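Local coordinates for hypothetical nigD-like protein (Bacteroides caccae, PDB 3QWN) that is of unknown mechanism but, as a NigD-like immunity protein, probably protects the producing bacterium against a cognate toxin, at residues G110-I115 with I181-K186; V143-Y148 with D169-A174; L12-V17 with Q76-P81. One frame throughout, in Å; residues are numbered along the deposited sequence.

Contact 1 (G110-I115 with I181-K186); sequences GYLNMI and ITIKFK
The selenomethionine M114 and the ring of F185 make the tight end of this contact between two sheets of the C-terminal beta-sandwich domain. M114 SE lies 3.5 Å from F185 CZ, in an oblique Met-aromatic contact. A bend at chi3 (71°) then folds the terminal methyl over the ring, where M114 CE sits 4.1 Å from the F185 ring centroid and 18° off its normal, a CH-pi contact displaced toward the rim. M114 and F185 approach from opposite directions. Packing is looser at the other end: L112 and I183 slide past one another, L112 CD2 resting 4.1 Å from I183 CG2 and 4.4 Å from F185 CD1. This looser end is nevertheless buried, whereas K184, on the other side of strand 181-190, is partly exposed and packs on T142 and N144. The axes of the short segments 111-115 and 181-186 come within 10.8 Å and cross at -29°, the face-to-face relation of stacked sheets. I105 of strand 101-108 touches both M114 and F185, and L164 of strand 158-167 lies against M114; from strand 142-150, L147 touches F185 and M145 touches I183.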
loop_
_atom_site.group_PDB
_atom_site.type_symbol
_atom_site.label_atom_id
_atom_site.label_comp_id
_atom_site.label_asym_id
_atom_site.label_seq_id
_atom_site.Cartn_x
_atom_site.Cartn_y
_atom_site.Cartn_z
ATOM N N GLY A 110 5.948 -8.796 0.698
ATOM C CA GLY A 110 5.000 -9.106 1.761
ATOM C C GLY A 110 3.749 -8.259 1.798
ATOM O O GLY A 110 2.950 -8.389 2.724
ATOM N N TYR A 111 3.560 -7.392 0.792
ATOM C CA TYR A 111 2.391 -6.526 0.695
ATOM C C TYR A 111 1.641 -6.672 -0.640
ATOM O O TYR A 111 2.199 -7.158 -1.638
ATOM C CB TYR A 111 2.819 -5.070 0.821
ATOM C CG TYR A 111 3.525 -4.681 2.093
ATOM C CD1 TYR A 111 2.810 -4.221 3.196
ATOM C CD2 TYR A 111 4.914 -4.631 2.151
ATOM C CE1 TYR A 111 3.456 -3.832 4.372
ATOM C CE2 TYR A 111 5.575 -4.204 3.301
ATOM C CZ TYR A 111 4.842 -3.794 4.408
ATOM O OH TYR A 111 5.502 -3.329 5.530
ATOM N N LEU A 112 0.380 -6.185 -0.656
ATOM C CA LEU A 112 -0.415 -5.986 -1.852
ATOM C C LEU A 112 -0.331 -4.461 -2.093
ATOM O O LEU A 112 -0.952 -3.700 -1.360
ATOM C CB LEU A 112 -1.863 -6.525 -1.726
ATOM C CG LEU A 112 -2.799 -6.172 -2.908
ATOM C CD1 LEU A 112 -2.461 -6.984 -4.163
ATOM C CD2 LEU A 112 -4.275 -6.304 -2.522
ATOM N N ASN A 113 0.530 -4.016 -3.035
ATOM C CA ASN A 113 0.753 -2.589 -3.294
ATOM C C ASN A 113 -0.157 -2.056 -4.378
ATOM O O ASN A 113 -0.518 -2.776 -5.294
ATOM C CB ASN A 113 2.210 -2.304 -3.670
ATOM C CG ASN A 113 3.159 -3.085 -2.829
ATOM O OD1 ASN A 113 3.378 -2.760 -1.700
ATOM N ND2 ASN A 113 3.585 -4.234 -3.291
HETATM N N MSE A 114 -0.557 -0.813 -4.236
HETATM C CA MSE A 114 -1.409 -0.189 -5.215
HETATM C C MSE A 114 -1.260 1.294 -5.186
HETATM O O MSE A 114 -1.029 1.896 -4.126
HETATM C CB MSE A 114 -2.908 -0.583 -5.086
HETATM C CG MSE A 114 -3.649 -0.002 -3.888
HETATM SE SE MSE A 114 -5.385 -0.940 -3.626
HETATM C CE MSE A 114 -4.670 -2.647 -3.005
ATOM N N ILE A 115 -1.395 1.864 -6.395
ATOM C CA ILE A 115 -1.433 3.288 -6.672
ATOM C C ILE A 115 -2.862 3.573 -7.099
ATOM O O ILE A 115 -3.362 2.972 -8.057
ATOM C CB ILE A 115 -0.404 3.719 -7.729
ATOM C CG1 ILE A 115 1.027 3.311 -7.319
ATOM C CG2 ILE A 115 -0.529 5.213 -7.982
ATOM C CD1 ILE A 115 2.104 3.577 -8.411
ATOM N N ILE A 181 -2.106 -18.908 -1.560
ATOM C CA ILE A 181 -3.190 -17.982 -1.216
ATOM C C ILE A 181 -3.568 -17.172 -2.469
ATOM O O ILE A 181 -2.691 -16.814 -3.253
ATOM C CB ILE A 181 -2.754 -17.097 -0.002
ATOM C CG1 ILE A 181 -2.896 -17.907 1.298
ATOM C CG2 ILE A 181 -3.541 -15.785 0.120
ATOM C CD1 ILE A 181 -1.804 -17.751 2.228
ATOM N N THR A 182 -4.873 -16.928 -2.670
ATOM C CA THR A 182 -5.375 -16.148 -3.799
ATOM C C THR A 182 -6.077 -14.898 -3.265
ATOM O O THR A 182 -7.106 -15.005 -2.601
ATOM C CB THR A 182 -6.292 -16.996 -4.707
ATOM O OG1 THR A 182 -5.584 -18.153 -5.149
ATOM C CG2 THR A 182 -6.784 -16.217 -5.926
ATOM N N ILE A 183 -5.508 -13.726 -3.524
ATOM C CA ILE A 183 -6.131 -12.483 -3.074
ATOM C C ILE A 183 -7.013 -11.975 -4.204
ATOM O O ILE A 183 -6.527 -11.780 -5.319
ATOM C CB ILE A 183 -5.103 -11.418 -2.595
ATOM C CG1 ILE A 183 -4.282 -11.958 -1.387
ATOM C CG2 ILE A 183 -5.787 -10.067 -2.272
ATOM C CD1 ILE A 183 -2.870 -11.608 -1.456
ATOM N N LYS A 184 -8.306 -11.785 -3.916
ATOM C CA LYS A 184 -9.282 -11.253 -4.859
ATOM C C LYS A 184 -9.721 -9.878 -4.342
ATOM O O LYS A 184 -10.437 -9.781 -3.343
ATOM C CB LYS A 184 -10.447 -12.220 -5.044
ATOM C CG LYS A 184 -10.035 -13.494 -5.759
ATOM C CD LYS A 184 -11.228 -14.353 -6.060
ATOM C CE LYS A 184 -10.830 -15.683 -6.649
ATOM N NZ LYS A 184 -12.016 -16.426 -7.112
ATOM N N PHE A 185 -9.225 -8.824 -4.988
ATOM C CA PHE A 185 -9.453 -7.441 -4.594
ATOM C C PHE A 185 -10.575 -6.778 -5.401
ATOM O O PHE A 185 -10.547 -6.773 -6.629
ATOM C CB PHE A 185 -8.142 -6.628 -4.719
ATOM C CG PHE A 185 -8.274 -5.155 -4.416
ATOM C CD1 PHE A 185 -8.377 -4.703 -3.102
ATOM C CD2 PHE A 185 -8.297 -4.217 -5.444
ATOM C CE1 PHE A 185 -8.506 -3.341 -2.831
ATOM C CE2 PHE A 185 -8.414 -2.848 -5.167
ATOM C CZ PHE A 185 -8.518 -2.423 -3.860
ATOM N N LYS A 186 -11.552 -6.200 -4.679
ATOM C CA LYS A 186 -12.684 -5.445 -5.213
ATOM C C LYS A 186 -12.615 -4.000 -4.735
ATOM O O LYS A 186 -12.049 -3.717 -3.674
ATOM C CB LYS A 186 -14.013 -6.072 -4.787
ATOM C CG LYS A 186 -14.453 -7.247 -5.650
ATOM C CD LYS A 186 -15.769 -7.842 -5.160
ATOM C CE LYS A 186 -16.008 -9.230 -5.697
ATOM N NZ LYS A 186 -17.384 -9.714 -5.398
#

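Contact 2 (V143-Y148 with D169-A174); sequences VNMLLY and DKYADA
V143 opens the contact by laying both methyls against Y171. CG2 stands over one face of the phenol, 4.0 Å from the Y171 ring centroid and 23° off the normal, a CH-pi contact shifted toward the rim. V143 CG1, anti to the backbone N (chi1 176°), extends to the far end of the ring, where it lies 3.6 Å from Y171 CZ and 3.4 Å from Y171 OH. The other ring face is covered from within the second segment: K170 folds back and places its CG above the ring centre, so the aromatic plane is held between a valine and the aliphatic part of a lysine. N144, facing the other side of the sheet, is hydrogen-bonded through ND2 to E136. Segment 143-148 belongs to a mixed sheet of the C-terminal beta-sandwich domain, while Y171 ends a short 3-10 turn in the connection from strand 158-167 to strand 181-190; the tyrosine thus brings this connection against the sheet. M145 is the next residue to meet it. Its extended chain ends with CE obliquely placed by the ring, 3.7 Å from Y171 CE2 and 3.6 Å from Y171 OH; M145 and Y171 approach from opposite directions. The buried hydroxyl therefore has two methyl groups close by, yet it is hydrogen-bonded to E132 OE2 on strand 127-133. Outside the two segments, E132 OE2 also forms a salt bridge with K170 NZ, an arrangement that would favour the charged form of E132.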
loop_
_atom_site.group_PDB
_atom_site.type_symbol
_atom_site.label_atom_id
_atom_site.label_comp_id
_atom_site.label_asym_id
_atom_site.label_seq_id
_atom_site.Cartn_x
_atom_site.Cartn_y
_atom_site.Cartn_z
ATOM N N VAL A 143 -8.643 -15.140 -0.276
ATOM C CA VAL A 143 -8.801 -13.994 0.615
ATOM C C VAL A 143 -9.539 -12.915 -0.186
ATOM O O VAL A 143 -8.993 -12.394 -1.170
ATOM C CB VAL A 143 -7.453 -13.465 1.179
ATOM C CG1 VAL A 143 -7.665 -12.217 2.024
ATOM C CG2 VAL A 143 -6.715 -14.540 1.967
ATOM N N ASN A 144 -10.780 -12.610 0.211
ATOM C CA ASN A 144 -11.557 -11.574 -0.455
ATOM C C ASN A 144 -11.312 -10.246 0.228
ATOM O O ASN A 144 -11.419 -10.146 1.448
ATOM C CB ASN A 144 -13.033 -11.920 -0.494
ATOM C CG ASN A 144 -13.336 -13.037 -1.449
ATOM O OD1 ASN A 144 -13.199 -12.901 -2.658
ATOM N ND2 ASN A 144 -13.736 -14.184 -0.924
HETATM N N MSE A 145 -10.916 -9.234 -0.563
HETATM C CA MSE A 145 -10.621 -7.891 -0.073
HETATM C C MSE A 145 -11.458 -6.861 -0.784
HETATM O O MSE A 145 -11.554 -6.874 -2.005
HETATM C CB MSE A 145 -9.144 -7.558 -0.249
HETATM C CG MSE A 145 -8.224 -8.411 0.580
HETATM SE SE MSE A 145 -6.442 -7.697 0.512
HETATM C CE MSE A 145 -5.536 -9.120 1.486
ATOM N N LEU A 146 -12.091 -5.989 -0.025
ATOM C CA LEU A 146 -12.883 -4.894 -0.566
ATOM C C LEU A 146 -12.298 -3.611 -0.045
ATOM O O LEU A 146 -12.090 -3.487 1.161
ATOM C CB LEU A 146 -14.374 -5.012 -0.202
ATOM C CG LEU A 146 -15.298 -3.823 -0.564
ATOM C CD1 LEU A 146 -15.322 -3.542 -2.100
ATOM C CD2 LEU A 146 -16.706 -4.084 -0.055
ATOM N N LEU A 147 -12.002 -2.665 -0.956
ATOM C CA LEU A 147 -11.462 -1.390 -0.547
ATOM C C LEU A 147 -12.524 -0.560 0.188
ATOM O O LEU A 147 -13.647 -0.382 -0.306
ATOM C CB LEU A 147 -10.898 -0.585 -1.741
ATOM C CG LEU A 147 -10.230 0.744 -1.380
ATOM C CD1 LEU A 147 -8.884 0.535 -0.720
ATOM C CD2 LEU A 147 -10.128 1.637 -2.562
ATOM N N TYR A 148 -12.140 -0.066 1.366
ATOM C CA TYR A 148 -12.894 0.886 2.141
ATOM C C TYR A 148 -12.292 2.260 1.830
ATOM O O TYR A 148 -11.068 2.437 1.935
ATOM C CB TYR A 148 -12.821 0.551 3.642
ATOM C CG TYR A 148 -13.388 1.622 4.553
ATOM C CD1 TYR A 148 -12.651 2.764 4.865
ATOM C CD2 TYR A 148 -14.627 1.461 5.164
ATOM C CE1 TYR A 148 -13.173 3.762 5.685
ATOM C CE2 TYR A 148 -15.138 2.429 6.029
ATOM C CZ TYR A 148 -14.408 3.582 6.281
ATOM O OH TYR A 148 -14.893 4.549 7.128
ATOM N N ASP A 169 1.206 -10.619 6.028
ATOM C CA ASP A 169 1.868 -11.478 7.020
ATOM C C ASP A 169 0.879 -12.370 7.787
ATOM O O ASP A 169 1.231 -13.510 8.115
ATOM C CB ASP A 169 2.692 -10.622 7.998
ATOM C CG ASP A 169 3.659 -9.684 7.295
ATOM O OD1 ASP A 169 4.517 -10.174 6.522
ATOM O OD2 ASP A 169 3.511 -8.453 7.452
ATOM N N LYS A 170 -0.363 -11.885 8.009
ATOM C CA LYS A 170 -1.415 -12.605 8.734
ATOM C C LYS A 170 -1.908 -13.874 8.009
ATOM O O LYS A 170 -2.626 -14.681 8.609
ATOM C CB LYS A 170 -2.609 -11.676 9.049
ATOM C CG LYS A 170 -3.486 -11.230 7.867
ATOM C CD LYS A 170 -4.741 -10.473 8.329
ATOM C CE LYS A 170 -5.772 -11.419 8.892
ATOM N NZ LYS A 170 -6.969 -10.700 9.402
ATOM N N TYR A 171 -1.535 -14.048 6.743
ATOM C CA TYR A 171 -1.978 -15.191 5.934
ATOM C C TYR A 171 -0.929 -16.306 5.909
ATOM O O TYR A 171 -1.249 -17.444 5.550
ATOM C CB TYR A 171 -2.347 -14.727 4.507
ATOM C CG TYR A 171 -3.397 -13.634 4.512
ATOM C CD1 TYR A 171 -4.655 -13.850 5.072
ATOM C CD2 TYR A 171 -3.112 -12.365 4.019
ATOM C CE1 TYR A 171 -5.610 -12.833 5.125
ATOM C CE2 TYR A 171 -4.061 -11.342 4.058
ATOM C CZ TYR A 171 -5.306 -11.579 4.618
ATOM O OH TYR A 171 -6.250 -10.585 4.647
ATOM N N ALA A 172 0.311 -15.983 6.321
ATOM C CA ALA A 172 1.403 -16.945 6.403
ATOM C C ALA A 172 1.187 -17.872 7.594
ATOM O O ALA A 172 0.887 -17.405 8.701
ATOM C CB ALA A 172 2.735 -16.217 6.524
ATOM N N ASP A 173 1.282 -19.193 7.345
ATOM C CA ASP A 173 1.136 -20.219 8.375
ATOM C C ASP A 173 2.428 -21.037 8.428
ATOM O O ASP A 173 2.755 -21.758 7.479
ATOM C CB ASP A 173 -0.105 -21.103 8.126
ATOM C CG ASP A 173 -0.572 -21.937 9.312
ATOM O OD1 ASP A 173 0.109 -21.919 10.370
ATOM O OD2 ASP A 173 -1.621 -22.601 9.189
ATOM N N ALA A 174 3.185 -20.869 9.528
ATOM C CA ALA A 174 4.460 -21.546 9.770
ATOM C C ALA A 174 4.293 -23.076 9.852
ATOM O O ALA A 174 5.175 -23.803 9.389
ATOM C CB ALA A 174 5.093 -21.019 11.050
#

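Contact 3 (L12-V17 with Q76-P81); sequences LEFVTV and QSLVTP
Where strand 68-77 of the N-terminal OB domain gives way to loop, two residues of segment 76-81 pack against L12, just before strand 13-19, and F14 within it. The more deeply buried pair is F14 with L78. L78 CD2 comes within 3.6 Å of F14 CD2 and 3.9 Å of F14 CE2, approaching the ring obliquely. With chi1 at 54°, CG of L78 is set between the backbone N and the carbonyl carbon, and the branch is thereby directed at the phenylalanine. Nearer the surface, L12 and Q76 cross at about a right angle. The CD1 methyl of L12 touches the end of the Q76 amide, 3.6 Å from Q76 OE1 and 3.8 Å from Q76 CD; this is van der Waals contact between an apolar branch and an exposed polar group. Strand 52-63 lies beside the contact, with M56 touching L12 and F14, and R54 touching F14 and L78. From the C-terminal domain, Y163 and S165 of strand 158-167 pack on the same cluster, and the rings of F14 and W106 of strand 101-108 meet edge-to-face, so the contact lies at the junction of the two domains.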
loop_
_atom_site.group_PDB
_atom_site.type_symbol
_atom_site.label_atom_id
_atom_site.label_comp_id
_atom_site.label_asym_id
_atom_site.label_seq_id
_atom_site.Cartn_x
_atom_site.Cartn_y
_atom_site.Cartn_z
ATOM N N LEU A 12 7.976 8.470 -7.566
ATOM C CA LEU A 12 8.022 7.871 -6.235
ATOM C C LEU A 12 8.007 6.368 -6.283
ATOM O O LEU A 12 7.287 5.785 -7.076
ATOM C CB LEU A 12 6.820 8.358 -5.420
ATOM C CG LEU A 12 6.767 9.848 -5.052
ATOM C CD1 LEU A 12 5.494 10.144 -4.295
ATOM C CD2 LEU A 12 7.967 10.263 -4.193
ATOM N N GLU A 13 8.765 5.741 -5.414
ATOM C CA GLU A 13 8.836 4.284 -5.285
ATOM C C GLU A 13 8.391 3.822 -3.890
ATOM O O GLU A 13 8.585 4.551 -2.926
ATOM C CB GLU A 13 10.277 3.817 -5.477
ATOM C CG GLU A 13 10.738 3.581 -6.902
ATOM C CD GLU A 13 12.161 3.048 -6.979
ATOM O OE1 GLU A 13 12.472 2.000 -6.348
ATOM O OE2 GLU A 13 12.983 3.738 -7.629
ATOM N N PHE A 14 7.851 2.603 -3.789
ATOM C CA PHE A 14 7.500 1.917 -2.539
ATOM C C PHE A 14 8.791 1.372 -1.994
ATOM O O PHE A 14 9.453 0.582 -2.678
ATOM C CB PHE A 14 6.478 0.755 -2.808
ATOM C CG PHE A 14 5.056 1.171 -3.121
ATOM C CD1 PHE A 14 4.731 1.740 -4.350
ATOM C CD2 PHE A 14 4.041 1.006 -2.179
ATOM C CE1 PHE A 14 3.423 2.174 -4.614
ATOM C CE2 PHE A 14 2.729 1.413 -2.459
ATOM C CZ PHE A 14 2.425 1.970 -3.683
ATOM N N VAL A 15 9.185 1.805 -0.803
ATOM C CA VAL A 15 10.429 1.362 -0.138
ATOM C C VAL A 15 10.153 1.204 1.346
ATOM O O VAL A 15 9.075 1.583 1.862
ATOM C CB VAL A 15 11.642 2.350 -0.375
ATOM C CG1 VAL A 15 12.015 2.488 -1.861
ATOM C CG2 VAL A 15 11.410 3.726 0.270
ATOM N N THR A 16 11.153 0.655 2.035
ATOM C CA THR A 16 11.209 0.573 3.488
ATOM C C THR A 16 12.410 1.428 3.932
ATOM O O THR A 16 13.453 1.399 3.290
ATOM C CB THR A 16 11.265 -0.877 3.979
ATOM O OG1 THR A 16 10.139 -1.578 3.462
ATOM C CG2 THR A 16 11.239 -0.977 5.495
ATOM N N VAL A 17 12.236 2.245 4.945
ATOM C CA VAL A 17 13.350 3.029 5.495
ATOM C C VAL A 17 13.532 2.630 6.952
ATOM O O VAL A 17 12.561 2.264 7.606
ATOM C CB VAL A 17 13.225 4.567 5.336
ATOM C CG1 VAL A 17 13.298 4.979 3.883
ATOM C CG2 VAL A 17 11.959 5.113 6.006
ATOM N N GLN A 76 7.543 10.376 1.840
ATOM C CA GLN A 76 6.181 10.620 2.283
ATOM C C GLN A 76 5.558 9.309 2.732
ATOM O O GLN A 76 5.998 8.232 2.346
ATOM C CB GLN A 76 5.327 11.354 1.243
ATOM C CG GLN A 76 4.889 10.521 0.074
ATOM C CD GLN A 76 4.172 11.383 -0.920
ATOM O OE1 GLN A 76 4.736 12.322 -1.511
ATOM N NE2 GLN A 76 2.926 11.052 -1.154
ATOM N N SER A 77 4.572 9.413 3.580
ATOM C CA SER A 77 3.888 8.265 4.113
ATOM C C SER A 77 2.989 7.613 3.069
ATOM O O SER A 77 2.649 8.205 2.027
ATOM C CB SER A 77 3.060 8.693 5.316
ATOM O OG SER A 77 1.987 9.527 4.908
ATOM N N LEU A 78 2.613 6.375 3.363
ATOM C CA LEU A 78 1.640 5.617 2.595
ATOM C C LEU A 78 0.717 4.953 3.611
ATOM O O LEU A 78 1.041 4.922 4.816
ATOM C CB LEU A 78 2.273 4.630 1.592
ATOM C CG LEU A 78 3.297 3.597 2.059
ATOM C CD1 LEU A 78 2.649 2.475 2.809
ATOM C CD2 LEU A 78 3.954 2.957 0.881
ATOM N N VAL A 79 -0.445 4.460 3.150
ATOM C CA VAL A 79 -1.422 3.830 4.049
ATOM C C VAL A 79 -1.082 2.352 4.099
ATOM O O VAL A 79 -0.889 1.747 3.046
ATOM C CB VAL A 79 -2.888 4.101 3.597
ATOM C CG1 VAL A 79 -3.889 3.647 4.639
ATOM C CG2 VAL A 79 -3.108 5.579 3.273
ATOM N N THR A 80 -0.985 1.777 5.303
ATOM C CA THR A 80 -0.754 0.338 5.517
ATOM C C THR A 80 -2.003 -0.233 6.202
ATOM O O THR A 80 -1.996 -0.410 7.421
ATOM C CB THR A 80 0.549 0.025 6.290
ATOM O OG1 THR A 80 0.613 0.842 7.458
ATOM C CG2 THR A 80 1.808 0.186 5.432
ATOM N N PRO A 81 -3.122 -0.441 5.463
ATOM C CA PRO A 81 -4.333 -0.929 6.137
ATOM C C PRO A 81 -4.278 -2.435 6.386
ATOM O O PRO A 81 -4.013 -3.242 5.475
ATOM C CB PRO A 81 -5.463 -0.544 5.177
ATOM C CG PRO A 81 -4.828 -0.510 3.813
ATOM C CD PRO A 81 -3.337 -0.272 4.005
#

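Overall arrangement
From the N terminus, contact 3 is the first to close: 12-17 is rejoined by 76-81 after the other strands of its sheet have been laid down, bringing the first and last of them in sequence into contact. Contact 1 then opens in the C-terminal domain at 110-115 and closes only at 181-186; the shorter loop of contact 2, from 143-148 to 169-174, falls entirely within that span. Contact 1 joins two sheets face to face; contact 2 brings a connection against one of them, and the neighbouring strands 142-150 and 181-190 link both through probable backbone bonds, K186 N to M145 O and T182 O to V143 N. F14 of contact 3 touches M114, I115 and N113 of contact 1, bridging the domains.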